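Local coordinates for protein beta-D-glucoside glucohydrolase (Trichoderma reesei, PDB 4I8D) that probably hydrolyses terminal, non-reducing beta-D-glucosyl residues with release of beta-D-glucose, as a family 3 beta-glucosidase in cellulose degradation, at residues A[583-588]-A[618-623]. Sequence-based numbering, arbitrary orientation. Where two conformers were deposited one is given.
Sequences FNYSRL and VTVDIA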
loop_
_atom_site.group_PDB
_atom_site.type_symbol
_atom_site.label_atom_id
_atom_site.label_comp_id
_atom_site.label_asym_id
_atom_site.label_seq_id
_atom_site.Cartn_x
_atom_site.Cartn_y
_atom_site.Cartn_z
ATOM N N PHE A 583 -16.458 3.783 22.476
ATOM C CA PHE A 583 -16.499 2.321 22.648
ATOM C C PHE A 583 -15.902 1.806 23.961
ATOM O O PHE A 583 -14.894 2.323 24.444
ATOM C CB PHE A 583 -15.789 1.642 21.474
ATOM C CG PHE A 583 -16.287 2.086 20.128
ATOM C CD1 PHE A 583 -17.370 1.447 19.526
ATOM C CD2 PHE A 583 -15.679 3.146 19.463
ATOM C CE1 PHE A 583 -17.830 1.861 18.289
ATOM C CE2 PHE A 583 -16.140 3.560 18.228
ATOM C CZ PHE A 583 -17.214 2.919 17.642
ATOM N N ASN A 584 -16.528 0.775 24.523
ATOM C CA ASN A 584 -16.009 0.082 25.699
ATOM C C ASN A 584 -15.504 -1.322 25.379
ATOM O O ASN A 584 -16.180 -2.093 24.707
ATOM C CB ASN A 584 -17.055 0.023 26.819
ATOM C CG ASN A 584 -17.268 1.366 27.494
ATOM O OD1 ASN A 584 -17.264 2.407 26.836
ATOM N ND2 ASN A 584 -17.464 1.350 28.814
ATOM N N TYR A 585 -14.311 -1.629 25.881
ATOM C CA TYR A 585 -13.673 -2.938 25.755
ATOM C C TYR A 585 -13.893 -3.726 27.038
ATOM O O TYR A 585 -13.788 -3.170 28.128
ATOM C CB TYR A 585 -12.167 -2.761 25.508
ATOM C CG TYR A 585 -11.813 -2.173 24.147
ATOM C CD1 TYR A 585 -12.370 -0.969 23.709
ATOM C CD2 TYR A 585 -10.912 -2.824 23.303
ATOM C CE1 TYR A 585 -12.050 -0.438 22.464
ATOM C CE2 TYR A 585 -10.581 -2.299 22.058
ATOM C CZ TYR A 585 -11.154 -1.110 21.641
ATOM O OH TYR A 585 -10.832 -0.597 20.407
ATOM N N SER A 586 -14.216 -5.012 26.918
ATOM C CA SER A 586 -14.370 -5.871 28.101
ATOM C C SER A 586 -14.186 -7.357 27.787
ATOM O O SER A 586 -14.116 -7.745 26.615
ATOM C CB SER A 586 -15.722 -5.627 28.777
ATOM O OG SER A 586 -16.782 -5.876 27.882
ATOM N N ARG A 587 -14.098 -8.167 28.848
ATOM C CA ARG A 587 -13.962 -9.618 28.733
ATOM C C ARG A 587 -12.861 -10.031 27.748
ATOM O O ARG A 587 -13.111 -10.738 26.769
ATOM C CB ARG A 587 -15.314 -10.255 28.372
ATOM C CG ARG A 587 -16.282 -10.365 29.541
ATOM C CD ARG A 587 -17.738 -10.395 29.091
ATOM N NE ARG A 587 -18.435 -9.134 29.364
ATOM C CZ ARG A 587 -19.082 -8.397 28.459
ATOM N NH1 ARG A 587 -19.152 -8.776 27.189
ATOM N NH2 ARG A 587 -19.674 -7.271 28.836
ATOM N N LEU A 588 -11.638 -9.576 27.999
ATOM C CA LEU A 588 -10.502 -10.007 27.195
ATOM C C LEU A 588 -10.130 -11.451 27.551
ATOM O O LEU A 588 -9.922 -11.764 28.725
ATOM C CB LEU A 588 -9.307 -9.082 27.404
ATOM C CG LEU A 588 -7.945 -9.533 26.866
ATOM C CD1 LEU A 588 -7.925 -9.568 25.347
ATOM C CD2 LEU A 588 -6.856 -8.606 27.391
ATOM N N VAL A 618 -7.237 -14.706 20.450
ATOM C CA VAL A 618 -7.492 -13.659 21.433
ATOM C C VAL A 618 -8.839 -12.989 21.145
ATOM O O VAL A 618 -9.191 -12.744 19.990
ATOM C CB VAL A 618 -6.345 -12.618 21.467
ATOM C CG1 VAL A 618 -6.490 -11.690 22.661
ATOM C CG2 VAL A 618 -4.991 -13.311 21.505
ATOM N N THR A 619 -9.567 -12.681 22.214
ATOM C CA THR A 619 -10.953 -12.240 22.149
ATOM C C THR A 619 -11.181 -11.044 23.068
ATOM O O THR A 619 -10.659 -11.012 24.180
ATOM C CB THR A 619 -11.887 -13.399 22.594
ATOM O OG1 THR A 619 -12.009 -14.346 21.526
ATOM C CG2 THR A 619 -13.280 -12.905 23.014
ATOM N N VAL A 620 -11.980 -10.086 22.608
ATOM C CA VAL A 620 -12.438 -8.972 23.435
ATOM C C VAL A 620 -13.824 -8.538 22.949
ATOM O O VAL A 620 -14.144 -8.681 21.765
ATOM C CB VAL A 620 -11.426 -7.782 23.432
ATOM C CG1 VAL A 620 -11.123 -7.299 22.016
ATOM C CG2 VAL A 620 -11.909 -6.625 24.300
ATOM N N ASP A 621 -14.643 -8.033 23.869
ATOM C CA ASP A 621 -15.966 -7.508 23.544
ATOM C C ASP A 621 -15.960 -5.989 23.437
ATOM O O ASP A 621 -15.528 -5.290 24.366
ATOM C CB ASP A 621 -16.994 -7.957 24.586
ATOM C CG ASP A 621 -17.546 -9.355 24.312
ATOM O OD1 ASP A 621 -17.045 -10.047 23.388
ATOM O OD2 ASP A 621 -18.490 -9.765 25.026
ATOM N N ILE A 622 -16.434 -5.489 22.300
ATOM C CA ILE A 622 -16.509 -4.054 22.052
ATOM C C ILE A 622 -17.966 -3.598 22.090
ATOM O O ILE A 622 -18.807 -4.138 21.380
ATOM C CB ILE A 622 -15.811 -3.667 20.721
ATOM C CG1 ILE A 622 -14.299 -3.539 20.917
ATOM C CG2 ILE A 622 -16.288 -2.319 20.207
ATOM C CD1 ILE A 622 -13.556 -4.840 21.125
ATOM N N ALA A 623 -18.256 -2.611 22.934
ATOM C CA ALA A 623 -19.620 -2.113 23.101
ATOM C C ALA A 623 -19.698 -0.636 22.762
ATOM O O ALA A 623 -18.912 0.164 23.273
ATOM C CB ALA A 623 -20.105 -2.353 24.524
#
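Two antiparallel neighbours in the three-stranded sheet of the fibronectin type III-like beta sandwich meet here: 583-588, on an outermost strand, pairs with 618-623 on the central one. Asn584 and Ala623 form a hydrogen-bonded pair, Asn584 N reaching Ala623 O at 2.8 Å in a nearly straight bond (170°) and Ala623 N returning one to Asn584 O. Ser586 and Asp621 do the same, with Asp621 N giving to Ser586 O at 2.8 Å; the reverse bond, Ser586 N to Asp621 O, is more bent (143°). Between them lies the non-hydrogen-bonded pair Tyr585-Ile622, whose side chains run alongside each other into the sandwich. Ile622 CG1 sits over the centre of the Tyr585 ring, 3.9 Å from its centroid, a CH-pi contact, while Ile622 CD1 covers the CD2-CE2 side of the same face. With CG1 anti to the carbonyl carbon (chi1 -82°), Ile622 points CG2 toward Phe583 CD1, at 4.0 Å. Tyr585 OH is hydrogen-bonded to Glu632 of the opposing sheet, and Val698 and Leu707 there also touch the Tyr585 side chain.

Past Ser586 the pairing slips. Arg587, with positive phi, is an extra residue, so it and Leu588 both lie opposite Val620, a beta bulge, and pairing resumes as Thr619 bonds to Ser589. Leu588 CD1 then packs on Val618 CG1 at 3.7 Å. On the other sheet face, one conformer of Arg587 brings NH1 to Asp621 OD2, edge-on to the guanidinium with the two planes nearly perpendicular; its 2.5 Å length makes this salt bridge doubtful in detail. Asp621 OD1 is hydrogen-bonded to Thr667 on the next strand. A largely apolar face turned to the second sheet, with a mostly polar one on the reverse, is typical of a fibronectin type III-like beta sandwich.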